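Local coordinates for extracellular solute-binding protein family 1 (Alicyclobacillus acidocaldarius subsp. acidocaldarius, PDB 4OVJ) that probably binds a solute outside the cell and hands it to an ABC importer, as extracellular solute-binding proteins of family 1 do, at residues Val25-Phe31 and Ile55-Phe61; Gly109-Ile115 and Val314-Asn319; Met249-Asp255 and Glu270-Leu275; Asp144-Phe148 and Ser254-Leu258; Gly233-Ser237 and Val391-Lys395. All coordinates share one frame; numbering follows the deposited sequence.

How the contacts relate
The five contacts fall into two groups at the two ends of an elongated chain. Contacts 1 and 2 lie on the same side of its centre, 18 Å apart between centres, and meet where Phe29 CZ packs on Leu317 CD1. Contact 4 lies across the centre from contact 1, about 46 Å away centre to centre, yet both reach the same branched mixed sheet. Contacts 3 and 4 are neighbours, their centres 8 Å apart; they share Ser254 and Asp255, and Arg273 of contact 3 forms a salt bridge with Asp144 of contact 4. Contact 5 lies 22 Å from each of these two, centre to centre, and its nearest atoms stay about 6 Å from contact 3.

Contact 1: residues Val25-Phe31 and Ile55-Phe61; sequences VTLTFGF and IHIQTEF
Ile55 opens the pairing by laying its CG2 against Leu27 CD1 (3.7 Å), while its CA-H points at Val25 O. That same carbonyl takes the hydrogen bond from His56 N (2.9 Å), and on the other face of the sheet the His56 ring presents its edge to Thr26 OG1. His56 O is in turn gripped by Leu27 N at 2.8 Å, in a nearly straight bond. Ile57 turns back to the face of Leu27: its CD1 reaches Leu27 CD1, and its CG2, anti to the backbone N, rests on Phe29 CB. Gln58 gives its N to Leu27 O and takes Phe29 N on its O; its extended side chain runs beside Thr28, pointing the same way, with CD against Thr28 CG2. Thr59 sets CB at the edge of the Phe31 ring. Glu60 N donates to Phe29 O (2.7 Å) from above the carbonyl plane, and OE2 swings back to Thr28 CG2. The last rung, Phe31 N to Glu60 O at 3.4 Å, is a weak hydrogen bond. Beyond it the rings of Phe61 and Phe31 meet obliquely, planes 43° apart, with Phe61 CD1 3.4 Å from Phe31 CE2. Helix 35-51 and helix 307-319 cover the Leu27 and Phe29 face. Two parallel strands joined through helix 35-51 make this a beta-alpha-beta unit, the building block of the periplasmic binding protein fold.

Contact 2: residues Gly109-Ile115 and Val314-Asn319; sequences GINISTI and VNFLLN
Asn315 is the bump that the helix pushes into the bend of the loop at Gly109-Asn111. Its CB bears on the loop backbone, 3.3 Å from Gly109 O, and a trans first torsion (chi1 -172°) carries the amide on to Asn111. Beside this bump Ile110 wedges between two helix side chains one turn apart: its CG2 branch lies against Leu318 CD1 (3.9 Å), its CD1 tip against Val314 CG1. Ile115 CD1 approaches Leu318 CD1 more loosely, at 4.4 Å. Ile132 of strand 128-144 lies against Ile110, Ile115 and Leu318 alike, and Trp298 of strand 293-300 packs on Val314 and Leu318.

Two turns shape the loop: Asn111 OD1 accepts from Ser113 N in an Asx turn, and a type I turn from Ile112 to Ile115 brings Thr114 round to face the helix.

Next to the apolar wedge runs a row of polar bonds. Asn111 N donates to Asn315 OD1 (2.8 Å) in an almost straight bond. Asn319 ND2, one helical turn on, approaches the same oxygen from the opposite face of its plane, so OD1 is clasped between loop and helix. That ND2 also bonds to Asn111 O at 2.9 Å, on a lone pair, and the two acceptors fix the rotation of the Asn319 amide. Asn319 OD1 therefore faces Thr114, whose OG1 donates to it across 2.7 Å; Ser336 OG is a second partner there.

Contact 3: residues Met249-Asp255 and Glu270-Leu275; sequences MVQGKSD and EMTRSL
Met249 O is gripped by two donors, Arg273 NH2 at 2.8 Å and Gly252 N, the latter closing the type I turn from Met249 to Gly252. The arginine comes in on a lone pair of that carbonyl, with the oxygen in the guanidinium plane. NH2 carries a second bond to Ser254 O, nearly along the C=O axis, so one nitrogen ties the turn to the residues that follow it. On the other branch Arg273 NH1 makes a salt bridge with Asp255 OD1 at 2.7 Å, on the anti side and well out of the carboxylate plane; the carboxylate and guanidinium planes stand 72° apart. Three acceptors near its plane fix the rotation of the guanidinium. The chain that delivers it runs extended from CG to NE, and NH1 is shared with Asp144 OD2, a second salt bridge. One cation serving two carboxylates probably offsets much of their mutual repulsion.

Both methionines are selenomethionines. Met249, stretched out beyond CG, meets Leu275 tip to tip, Met249 CE to Leu275 CD2 at 3.6 Å. Met271 bends at chi3 (72°), which lays CE against Met249 O and Val250 CA. Val250 CG1 packs more loosely on Glu270 CB.

The two loops lead into two strands that both pair antiparallel with strand 128-144: residues 249-255 run into strand 256-260, while the loop at 270-275 follows helix 263-269 and enters strand 275-278. Leu267 of that helix touches both Val250 and Leu275, and Ile142 of strand 128-144 touches Leu275.

Contact 4: residues Asp144-Phe148 and Ser254-Leu258; sequences DEAAF and SDAEL
Asp144 N donates to Asp255 O at 2.9 Å in a nearly straight bond, the one hydrogen bond between these segments and the centre of their tight part. The same carbonyl oxygen is met by the edge of the Phe148 ring: Phe148 CE1 is 3.4 Å from Asp255 O, which lies near the ring plane. Phe148 also leans on the strand beyond: CE1 and CZ are each 3.8 Å from Ala256 CB, which comes up obliquely to the ring. Ala147 CB fits against the Asp255 carboxylate, 3.4 Å from Asp255 OD2. Every residue that touches here is buried, so the looser part is the approach of two acids, not a solvent face. Asp144 and Asp255 lie side by side, pointing the same way, yet OD2 of Asp144 stays 3.9 Å from OD1 of Asp255, and the carboxylate planes stand 66° apart. Arg273, their shared partner, probably makes this closeness tolerable.

Asp144 is also the N-cap of the helix that follows. Its side chain leaves the backbone in the trans setting (chi1 178°), and from there Asp144 OD1 accepts from Ala147 N at 2.9 Å, capping the first turn and leaving OD2 for the arginine.

Strand 128-144 pairs antiparallel with strand 256-260, and the contact lies where strand 128-144 ends and helix 145-149 begins. Helix 160-174 packs on the Phe148 ring through Ile166, Leu167 and Val170, and reaches Asp255 with Thr174.

Contact 5: residues Gly233-Ser237 and Val391-Lys395; sequences GTVTS and VQYGK
Gly233, in the first turn of a short helix, comes up against the end of helix 377-392, Gly233 CA lying 4.6 Å from Gln392 CA. The long helix stops here in a Schellman motif, Gly394 taking positive phi and its N bonding back to Val391 O. Close approach depends on the bare glycine: Gly233 CA lies 3.7 Å from Gln392 CB, and there is no room between them for a side chain. Two waters bridge the seam, one between the two backbones, the other from the Gly233 backbone to the Gln392 side chain. The first accepts from Gly233 N and donates to Gln392 O; the second donates to Gly233 O (2.6 Å) and to Gln392 OE1. The extended Gln392 chain also passes Thr236 at about a right angle, with OE1 and NE2 both near CG2.

Tyr393 lays its ring beside the short helix, between Gly233 and Ser237. Its CG is anti to the carbonyl carbon (chi1 -79°), which puts Tyr393 CE1 3.5 Å from Gly233 O and the ring edge toward Thr234 N. Thr234 CG2 touches CE1 more loosely. At the far end the phenol oxygen, hydrogen-bonded to Gln389 NE2 one turn back, comes to Ser237: Tyr393 OH is 3.1 Å from Ser237 CB.

Contact 1: residues Val25-Phe31 and Ile55-Phe61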
# COMPACT_ATOMS: atom_id res chain seq x y z
N VAL A 25 -32.02 7.28 14.17
CA VAL A 25 -31.90 7.47 12.72
C VAL A 25 -31.30 6.22 12.12
O VAL A 25 -30.73 5.40 12.84
CB VAL A 25 -31.01 8.69 12.35
CG1 VAL A 25 -31.49 9.96 13.04
CG2 VAL A 25 -29.54 8.43 12.65
N THR A 26 -31.44 6.09 10.81
CA THR A 26 -30.82 5.02 10.04
C THR A 26 -29.87 5.60 9.00
O THR A 26 -30.22 6.53 8.25
CB THR A 26 -31.89 4.18 9.32
OG1 THR A 26 -32.74 3.59 10.30
CG2 THR A 26 -31.25 3.08 8.47
N LEU A 27 -28.66 5.04 8.96
CA LEU A 27 -27.66 5.35 7.94
C LEU A 27 -27.53 4.18 7.01
O LEU A 27 -27.43 3.04 7.47
CB LEU A 27 -26.29 5.57 8.57
CG LEU A 27 -26.16 6.68 9.61
CD1 LEU A 27 -24.84 6.59 10.34
CD2 LEU A 27 -26.29 8.03 8.94
N THR A 28 -27.48 4.44 5.70
CA THR A 28 -27.12 3.40 4.73
C THR A 28 -25.61 3.40 4.51
O THR A 28 -24.97 4.45 4.58
CB THR A 28 -27.83 3.63 3.38
OG1 THR A 28 -27.67 4.99 3.00
CG2 THR A 28 -29.31 3.29 3.51
N PHE A 29 -25.04 2.22 4.26
CA PHE A 29 -23.60 2.02 4.22
C PHE A 29 -23.26 1.08 3.07
O PHE A 29 -23.53 -0.12 3.15
CB PHE A 29 -23.13 1.44 5.55
CG PHE A 29 -21.67 1.02 5.59
CD1 PHE A 29 -20.69 1.67 4.85
CD2 PHE A 29 -21.27 0.01 6.46
CE1 PHE A 29 -19.35 1.31 4.95
CE2 PHE A 29 -19.95 -0.36 6.55
CZ PHE A 29 -18.98 0.29 5.80
N GLY A 30 -22.70 1.65 2.01
CA GLY A 30 -22.29 0.89 0.84
C GLY A 30 -20.82 0.50 0.92
O GLY A 30 -19.98 1.30 1.31
N PHE A 31 -20.51 -0.73 0.55
CA PHE A 31 -19.12 -1.17 0.49
C PHE A 31 -18.98 -2.34 -0.47
O PHE A 31 -19.98 -2.94 -0.85
CB PHE A 31 -18.58 -1.50 1.89
CG PHE A 31 -19.27 -2.65 2.55
CD1 PHE A 31 -20.47 -2.46 3.22
CD2 PHE A 31 -18.71 -3.92 2.51
CE1 PHE A 31 -21.11 -3.52 3.84
CE2 PHE A 31 -19.35 -4.98 3.12
CZ PHE A 31 -20.55 -4.78 3.78
N ILE A 55 -28.64 4.49 16.47
CA ILE A 55 -28.29 4.59 15.06
C ILE A 55 -28.38 3.20 14.45
O ILE A 55 -27.60 2.30 14.81
CB ILE A 55 -26.87 5.18 14.86
CG1 ILE A 55 -26.77 6.55 15.53
CG2 ILE A 55 -26.56 5.30 13.36
CD1 ILE A 55 -25.35 7.12 15.64
N HIS A 56 -29.31 3.01 13.53
CA HIS A 56 -29.34 1.81 12.73
C HIS A 56 -28.42 1.96 11.52
O HIS A 56 -28.35 3.03 10.91
CB HIS A 56 -30.73 1.54 12.19
CG HIS A 56 -31.79 1.38 13.22
ND1 HIS A 56 -31.75 0.41 14.20
CD2 HIS A 56 -32.98 2.00 13.36
CE1 HIS A 56 -32.85 0.47 14.93
NE2 HIS A 56 -33.61 1.43 14.44
N ILE A 57 -27.75 0.88 11.16
CA ILE A 57 -26.99 0.81 9.93
C ILE A 57 -27.67 -0.17 8.98
O ILE A 57 -27.92 -1.33 9.33
CB ILE A 57 -25.54 0.36 10.18
CG1 ILE A 57 -24.86 1.29 11.17
CG2 ILE A 57 -24.78 0.31 8.85
CD1 ILE A 57 -24.75 2.73 10.72
N GLN A 58 -28.00 0.33 7.79
CA GLN A 58 -28.52 -0.48 6.74
C GLN A 58 -27.41 -0.71 5.72
O GLN A 58 -27.07 0.19 4.96
CB GLN A 58 -29.72 0.22 6.11
CG GLN A 58 -30.36 -0.55 4.99
CD GLN A 58 -31.56 0.17 4.40
OE1 GLN A 58 -32.24 0.93 5.09
NE2 GLN A 58 -31.82 -0.07 3.13
N THR A 59 -26.84 -1.91 5.71
CA THR A 59 -25.75 -2.19 4.79
C THR A 59 -26.25 -2.38 3.37
O THR A 59 -27.36 -2.89 3.15
CB THR A 59 -24.92 -3.40 5.23
OG1 THR A 59 -25.75 -4.57 5.30
CG2 THR A 59 -24.29 -3.13 6.57
N GLU A 60 -25.44 -1.94 2.42
CA GLU A 60 -25.68 -2.10 1.00
C GLU A 60 -24.39 -2.67 0.41
O GLU A 60 -23.62 -1.97 -0.25
CB GLU A 60 -26.06 -0.75 0.37
CG GLU A 60 -27.36 -0.16 0.90
CD GLU A 60 -27.75 1.15 0.23
OE1 GLU A 60 -26.93 1.70 -0.54
OE2 GLU A 60 -28.87 1.65 0.48
N PHE A 61 -24.15 -3.94 0.69
CA PHE A 61 -23.00 -4.64 0.16
C PHE A 61 -23.18 -4.78 -1.34
O PHE A 61 -24.19 -5.29 -1.80
CB PHE A 61 -22.90 -6.02 0.78
CG PHE A 61 -21.81 -6.86 0.21
CD1 PHE A 61 -20.50 -6.43 0.24
CD2 PHE A 61 -22.09 -8.09 -0.38
CE1 PHE A 61 -19.48 -7.21 -0.28
CE2 PHE A 61 -21.08 -8.87 -0.90
CZ PHE A 61 -19.77 -8.43 -0.85

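Contact 2: residues Gly109-Ile115 and Val314-Asn319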
# COMPACT_ATOMS: atom_id res chain seq x y z
N GLY A 109 -16.84 15.32 14.72
CA GLY A 109 -17.00 13.96 15.23
C GLY A 109 -15.96 12.94 14.83
O GLY A 109 -16.03 11.79 15.27
N ILE A 110 -14.99 13.32 14.01
CA ILE A 110 -13.96 12.38 13.56
C ILE A 110 -12.61 12.74 14.18
O ILE A 110 -12.10 13.85 14.00
CB ILE A 110 -13.84 12.32 12.03
CG1 ILE A 110 -15.22 12.03 11.39
CG2 ILE A 110 -12.89 11.20 11.62
CD1 ILE A 110 -15.22 12.02 9.88
N ASN A 111 -12.05 11.80 14.92
CA ASN A 111 -10.76 12.00 15.55
C ASN A 111 -9.67 11.59 14.56
O ASN A 111 -9.42 10.40 14.36
CB ASN A 111 -10.66 11.18 16.84
CG ASN A 111 -9.32 11.32 17.51
OD1 ASN A 111 -8.51 12.18 17.16
ND2 ASN A 111 -9.06 10.45 18.49
N ILE A 112 -9.03 12.57 13.94
CA ILE A 112 -7.96 12.31 13.00
C ILE A 112 -6.58 12.48 13.61
O ILE A 112 -5.58 12.36 12.91
CB ILE A 112 -8.07 13.18 11.73
CG1 ILE A 112 -8.01 14.68 12.08
CG2 ILE A 112 -9.33 12.77 10.98
CD1 ILE A 112 -7.70 15.58 10.92
N SER A 113 -6.52 12.70 14.93
CA SER A 113 -5.24 12.83 15.64
C SER A 113 -4.46 11.51 15.66
O SER A 113 -3.25 11.51 15.92
CB SER A 113 -5.47 13.34 17.08
OG SER A 113 -6.01 12.32 17.91
N THR A 114 -5.16 10.42 15.37
CA THR A 114 -4.61 9.07 15.34
C THR A 114 -4.09 8.67 13.96
O THR A 114 -3.60 7.55 13.78
CB THR A 114 -5.71 8.06 15.73
OG1 THR A 114 -6.86 8.28 14.89
CG2 THR A 114 -6.10 8.21 17.21
N ILE A 115 -4.21 9.57 12.99
CA ILE A 115 -3.88 9.28 11.60
C ILE A 115 -2.77 10.24 11.18
O ILE A 115 -2.79 11.40 11.54
CB ILE A 115 -5.13 9.46 10.70
CG1 ILE A 115 -6.23 8.51 11.17
CG2 ILE A 115 -4.78 9.21 9.24
CD1 ILE A 115 -7.55 8.63 10.43
N VAL A 314 -18.22 6.71 10.98
CA VAL A 314 -16.89 6.67 10.39
C VAL A 314 -15.81 6.69 11.49
O VAL A 314 -14.84 5.94 11.43
CB VAL A 314 -16.70 7.81 9.37
CG1 VAL A 314 -15.25 7.94 8.95
CG2 VAL A 314 -17.57 7.53 8.15
N ASN A 315 -16.01 7.52 12.50
CA ASN A 315 -15.06 7.58 13.59
C ASN A 315 -14.93 6.26 14.32
O ASN A 315 -13.82 5.89 14.71
CB ASN A 315 -15.43 8.66 14.59
CG ASN A 315 -14.35 8.87 15.61
OD1 ASN A 315 -13.23 9.25 15.27
ND2 ASN A 315 -14.66 8.56 16.87
N PHE A 316 -16.06 5.58 14.52
CA PHE A 316 -16.10 4.26 15.13
C PHE A 316 -15.28 3.25 14.31
O PHE A 316 -14.43 2.54 14.85
CB PHE A 316 -17.54 3.77 15.27
CG PHE A 316 -17.66 2.41 15.90
CD1 PHE A 316 -17.76 2.29 17.29
CD2 PHE A 316 -17.72 1.26 15.12
CE1 PHE A 316 -17.89 1.05 17.88
CE2 PHE A 316 -17.86 0.01 15.71
CZ PHE A 316 -17.93 -0.09 17.09
N LEU A 317 -15.50 3.22 13.01
CA LEU A 317 -14.75 2.32 12.14
C LEU A 317 -13.25 2.59 12.18
O LEU A 317 -12.46 1.67 12.16
CB LEU A 317 -15.23 2.40 10.69
CG LEU A 317 -16.67 1.94 10.45
CD1 LEU A 317 -17.02 2.18 8.99
CD2 LEU A 317 -16.88 0.49 10.87
N LEU A 318 -12.89 3.86 12.26
CA LEU A 318 -11.49 4.25 12.29
C LEU A 318 -10.81 3.99 13.61
O LEU A 318 -9.68 3.54 13.63
CB LEU A 318 -11.33 5.74 11.95
CG LEU A 318 -11.70 6.16 10.53
CD1 LEU A 318 -11.81 7.68 10.47
CD2 LEU A 318 -10.66 5.67 9.53
N ASN A 319 -11.49 4.30 14.71
CA ASN A 319 -10.81 4.46 16.02
C ASN A 319 -11.27 3.54 17.13
O ASN A 319 -10.63 3.49 18.19
CB ASN A 319 -10.93 5.91 16.49
CG ASN A 319 -10.03 6.84 15.72
OD1 ASN A 319 -8.84 6.57 15.55
ND2 ASN A 319 -10.58 7.93 15.23

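Contact 3: residues Met249-Asp255 and Glu270-Leu275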
# COMPACT_ATOMS: atom_id res chain seq x y z
N MSE A 249 12.64 -16.88 -1.46
CA MSE A 249 12.65 -16.77 0.00
C MSE A 249 11.88 -17.90 0.64
O MSE A 249 12.32 -18.48 1.64
CB MSE A 249 12.10 -15.42 0.42
CG MSE A 249 12.71 -15.13 1.77
SE MSE A 249 12.29 -13.31 2.27
CE MSE A 249 13.02 -13.55 4.06
N VAL A 250 10.74 -18.26 0.05
CA VAL A 250 9.95 -19.41 0.51
C VAL A 250 10.72 -20.72 0.34
O VAL A 250 10.58 -21.65 1.15
CB VAL A 250 8.59 -19.44 -0.23
CG1 VAL A 250 7.81 -20.71 0.08
CG2 VAL A 250 7.76 -18.22 0.14
N GLN A 251 11.55 -20.80 -0.70
CA GLN A 251 12.36 -21.98 -0.96
C GLN A 251 13.62 -22.07 -0.10
O GLN A 251 14.34 -23.07 -0.15
CB GLN A 251 12.76 -22.02 -2.42
CG GLN A 251 11.58 -22.04 -3.37
CD GLN A 251 12.01 -21.98 -4.81
OE1 GLN A 251 13.20 -21.92 -5.11
NE2 GLN A 251 11.05 -22.01 -5.70
N GLY A 252 13.90 -21.02 0.66
CA GLY A 252 15.10 -20.95 1.48
C GLY A 252 16.38 -20.61 0.73
O GLY A 252 17.47 -20.75 1.27
N LYS A 253 16.23 -20.15 -0.51
CA LYS A 253 17.37 -19.87 -1.38
C LYS A 253 17.79 -18.41 -1.31
O LYS A 253 18.90 -18.06 -1.71
CB LYS A 253 17.00 -20.25 -2.82
CG LYS A 253 16.72 -21.74 -3.00
CD LYS A 253 16.46 -22.10 -4.45
CE LYS A 253 16.05 -23.56 -4.59
NZ LYS A 253 17.10 -24.46 -4.04
N SER A 254 16.89 -17.55 -0.81
CA SER A 254 17.16 -16.12 -0.65
C SER A 254 16.84 -15.74 0.79
O SER A 254 15.95 -16.33 1.41
CB SER A 254 16.28 -15.31 -1.57
OG SER A 254 16.38 -13.93 -1.28
N ASP A 255 17.55 -14.74 1.31
CA ASP A 255 17.42 -14.36 2.71
C ASP A 255 16.69 -13.05 2.96
O ASP A 255 16.57 -12.64 4.11
CB ASP A 255 18.80 -14.39 3.38
CG ASP A 255 19.32 -15.83 3.56
OD1 ASP A 255 18.50 -16.76 3.51
OD2 ASP A 255 20.54 -16.03 3.75
N GLU A 270 5.29 -19.77 6.21
CA GLU A 270 5.88 -20.75 5.30
C GLU A 270 7.25 -21.23 5.74
O GLU A 270 7.83 -22.08 5.08
CB GLU A 270 6.00 -20.15 3.89
CG GLU A 270 4.66 -19.84 3.23
CD GLU A 270 3.89 -21.08 2.80
OE1 GLU A 270 4.48 -22.18 2.73
OE2 GLU A 270 2.68 -20.95 2.51
N MSE A 271 7.80 -20.68 6.82
CA MSE A 271 9.16 -21.02 7.23
C MSE A 271 9.37 -20.83 8.69
O MSE A 271 8.77 -19.96 9.30
CB MSE A 271 10.17 -20.18 6.45
CG MSE A 271 10.06 -18.67 6.72
SE MSE A 271 10.91 -17.59 5.31
CE MSE A 271 9.61 -17.83 3.84
N THR A 272 10.24 -21.64 9.28
CA THR A 272 10.49 -21.54 10.72
C THR A 272 11.51 -20.47 11.09
O THR A 272 11.54 -20.01 12.23
CB THR A 272 10.92 -22.89 11.32
OG1 THR A 272 11.84 -23.51 10.44
CG2 THR A 272 9.71 -23.79 11.49
N ARG A 273 12.35 -20.06 10.15
CA ARG A 273 13.33 -19.02 10.42
C ARG A 273 12.63 -17.70 10.70
O ARG A 273 11.66 -17.35 10.04
CB ARG A 273 14.31 -18.86 9.27
CG ARG A 273 13.68 -18.49 7.93
CD ARG A 273 14.76 -18.54 6.90
NE ARG A 273 14.27 -18.38 5.55
CZ ARG A 273 14.97 -17.86 4.55
NH1 ARG A 273 16.19 -17.40 4.75
NH2 ARG A 273 14.46 -17.82 3.33
N SER A 274 13.11 -17.01 11.72
CA SER A 274 12.49 -15.77 12.15
C SER A 274 12.77 -14.64 11.19
O SER A 274 13.93 -14.37 10.83
CB SER A 274 13.01 -15.40 13.53
OG SER A 274 12.68 -16.42 14.45
N LEU A 275 11.70 -13.96 10.78
CA LEU A 275 11.80 -12.81 9.89
C LEU A 275 11.64 -11.51 10.65
O LEU A 275 10.90 -11.42 11.64
CB LEU A 275 10.73 -12.90 8.82
CG LEU A 275 10.73 -14.16 7.98
CD1 LEU A 275 9.66 -14.07 6.88
CD2 LEU A 275 12.10 -14.44 7.38
O HOH W 1 9.92 -21.97 3.48

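Contact 4: residues Asp144-Phe148 and Ser254-Leu258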
# COMPACT_ATOMS: atom_id res chain seq x y z
N ASP A 144 15.74 -12.42 6.83
CA ASP A 144 16.10 -13.49 7.75
C ASP A 144 17.05 -12.89 8.80
O ASP A 144 18.21 -12.55 8.51
CB ASP A 144 16.76 -14.61 6.94
CG ASP A 144 17.25 -15.78 7.78
OD1 ASP A 144 17.61 -15.60 8.95
OD2 ASP A 144 17.33 -16.88 7.23
N GLU A 145 16.54 -12.74 10.02
CA GLU A 145 17.31 -12.13 11.10
C GLU A 145 18.65 -12.80 11.33
O GLU A 145 19.67 -12.13 11.42
CB GLU A 145 16.54 -12.24 12.40
CG GLU A 145 15.54 -11.15 12.63
CD GLU A 145 15.23 -11.02 14.11
OE1 GLU A 145 14.85 -12.05 14.72
OE2 GLU A 145 15.38 -9.90 14.65
N ALA A 146 18.64 -14.12 11.46
CA ALA A 146 19.86 -14.83 11.76
C ALA A 146 20.87 -14.74 10.63
O ALA A 146 22.07 -14.60 10.88
CB ALA A 146 19.57 -16.29 12.12
N ALA A 147 20.41 -14.78 9.38
CA ALA A 147 21.32 -14.64 8.26
C ALA A 147 22.00 -13.27 8.23
O ALA A 147 23.20 -13.17 8.03
CB ALA A 147 20.61 -14.89 6.94
N PHE A 148 21.22 -12.22 8.41
CA PHE A 148 21.77 -10.87 8.36
C PHE A 148 22.63 -10.54 9.57
O PHE A 148 23.54 -9.73 9.46
CB PHE A 148 20.65 -9.84 8.11
CG PHE A 148 20.32 -9.72 6.65
CD1 PHE A 148 19.56 -10.71 6.03
CD2 PHE A 148 20.85 -8.68 5.89
CE1 PHE A 148 19.32 -10.66 4.66
CE2 PHE A 148 20.60 -8.62 4.53
CZ PHE A 148 19.82 -9.61 3.92
N SER A 254 16.89 -17.55 -0.81
CA SER A 254 17.16 -16.12 -0.65
C SER A 254 16.84 -15.74 0.79
O SER A 254 15.95 -16.33 1.41
CB SER A 254 16.28 -15.31 -1.57
OG SER A 254 16.38 -13.93 -1.28
N ASP A 255 17.55 -14.74 1.31
CA ASP A 255 17.42 -14.36 2.71
C ASP A 255 16.69 -13.05 2.96
O ASP A 255 16.57 -12.64 4.11
CB ASP A 255 18.80 -14.39 3.38
CG ASP A 255 19.32 -15.83 3.56
OD1 ASP A 255 18.50 -16.76 3.51
OD2 ASP A 255 20.54 -16.03 3.75
N ALA A 256 16.16 -12.42 1.92
CA ALA A 256 15.43 -11.15 2.07
C ALA A 256 14.62 -10.82 0.84
O ALA A 256 14.93 -11.27 -0.25
CB ALA A 256 16.38 -9.99 2.37
N GLU A 257 13.64 -9.95 1.03
CA GLU A 257 12.81 -9.47 -0.04
C GLU A 257 12.28 -8.08 0.32
O GLU A 257 11.83 -7.86 1.44
CB GLU A 257 11.68 -10.49 -0.21
CG GLU A 257 10.76 -10.24 -1.35
CD GLU A 257 9.88 -11.45 -1.64
OE1 GLU A 257 9.85 -12.47 -0.87
OE2 GLU A 257 9.22 -11.37 -2.67
N LEU A 258 12.38 -7.16 -0.64
CA LEU A 258 11.80 -5.83 -0.55
C LEU A 258 10.42 -5.94 -1.15
O LEU A 258 10.28 -6.17 -2.36
CB LEU A 258 12.64 -4.83 -1.36
CG LEU A 258 12.00 -3.46 -1.62
CD1 LEU A 258 11.77 -2.75 -0.31
CD2 LEU A 258 12.86 -2.64 -2.56

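Contact 5: residues Gly233-Ser237 and Val391-Lys395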
# COMPACT_ATOMS: atom_id res chain seq x y z
N GLY A 233 18.32 -13.78 -13.75
CA GLY A 233 17.03 -13.55 -14.37
C GLY A 233 16.22 -14.81 -14.61
O GLY A 233 15.00 -14.79 -14.55
N THR A 234 16.91 -15.90 -14.90
CA THR A 234 16.25 -17.17 -15.15
C THR A 234 15.53 -17.71 -13.91
O THR A 234 14.52 -18.38 -14.02
CB THR A 234 17.25 -18.21 -15.67
OG1 THR A 234 18.41 -18.22 -14.82
CG2 THR A 234 17.68 -17.87 -17.09
N VAL A 235 16.07 -17.41 -12.73
CA VAL A 235 15.42 -17.77 -11.47
C VAL A 235 14.28 -16.80 -11.17
O VAL A 235 13.17 -17.21 -10.85
CB VAL A 235 16.46 -17.83 -10.32
CG1 VAL A 235 15.78 -18.00 -8.96
CG2 VAL A 235 17.43 -18.97 -10.58
N THR A 236 14.55 -15.51 -11.30
CA THR A 236 13.54 -14.49 -11.05
C THR A 236 12.31 -14.67 -11.91
O THR A 236 11.19 -14.44 -11.46
CB THR A 236 14.17 -13.10 -11.23
OG1 THR A 236 15.23 -12.99 -10.28
CG2 THR A 236 13.18 -11.98 -11.04
N SER A 237 12.52 -15.11 -13.16
CA SER A 237 11.42 -15.28 -14.10
C SER A 237 10.40 -16.33 -13.66
O SER A 237 9.26 -16.29 -14.10
CB SER A 237 11.95 -15.64 -15.49
OG SER A 237 12.70 -16.84 -15.45
N VAL A 391 16.42 -7.20 -19.57
CA VAL A 391 17.68 -6.74 -19.02
C VAL A 391 18.30 -7.82 -18.13
O VAL A 391 19.50 -8.06 -18.21
CB VAL A 391 17.49 -5.42 -18.23
CG1 VAL A 391 18.76 -5.03 -17.50
CG2 VAL A 391 17.06 -4.32 -19.19
N GLN A 392 17.50 -8.48 -17.30
CA GLN A 392 17.98 -9.54 -16.39
C GLN A 392 18.52 -10.73 -17.17
O GLN A 392 19.46 -11.39 -16.74
CB GLN A 392 16.86 -10.01 -15.47
CG GLN A 392 16.50 -9.04 -14.37
CD GLN A 392 15.17 -9.35 -13.69
OE1 GLN A 392 14.33 -10.10 -14.21
NE2 GLN A 392 14.96 -8.75 -12.53
N TYR A 393 17.90 -11.01 -18.31
CA TYR A 393 18.33 -12.09 -19.19
C TYR A 393 19.57 -11.73 -20.01
O TYR A 393 20.18 -12.60 -20.62
CB TYR A 393 17.21 -12.44 -20.16
CG TYR A 393 16.09 -13.30 -19.65
CD1 TYR A 393 16.19 -14.07 -18.49
CD2 TYR A 393 14.92 -13.40 -20.39
CE1 TYR A 393 15.15 -14.89 -18.08
CE2 TYR A 393 13.87 -14.21 -19.99
CZ TYR A 393 14.00 -14.96 -18.84
OH TYR A 393 12.96 -15.75 -18.44
N GLY A 394 19.93 -10.45 -20.06
CA GLY A 394 21.07 -9.99 -20.84
C GLY A 394 20.73 -9.81 -22.31
O GLY A 394 21.62 -9.70 -23.14
N LYS A 395 19.44 -9.76 -22.62
CA LYS A 395 18.99 -9.56 -24.00
C LYS A 395 19.15 -8.11 -24.44
O LYS A 395 19.32 -7.84 -25.62
CB LYS A 395 17.55 -10.02 -24.17
CG LYS A 395 17.40 -11.54 -24.19
CD LYS A 395 15.96 -11.95 -24.46
CE LYS A 395 15.87 -13.35 -25.04
NZ LYS A 395 16.24 -14.38 -24.03
O HOH W 2 20.89 -12.95 -14.78
O HOH W 3 13.53 -12.61 -14.51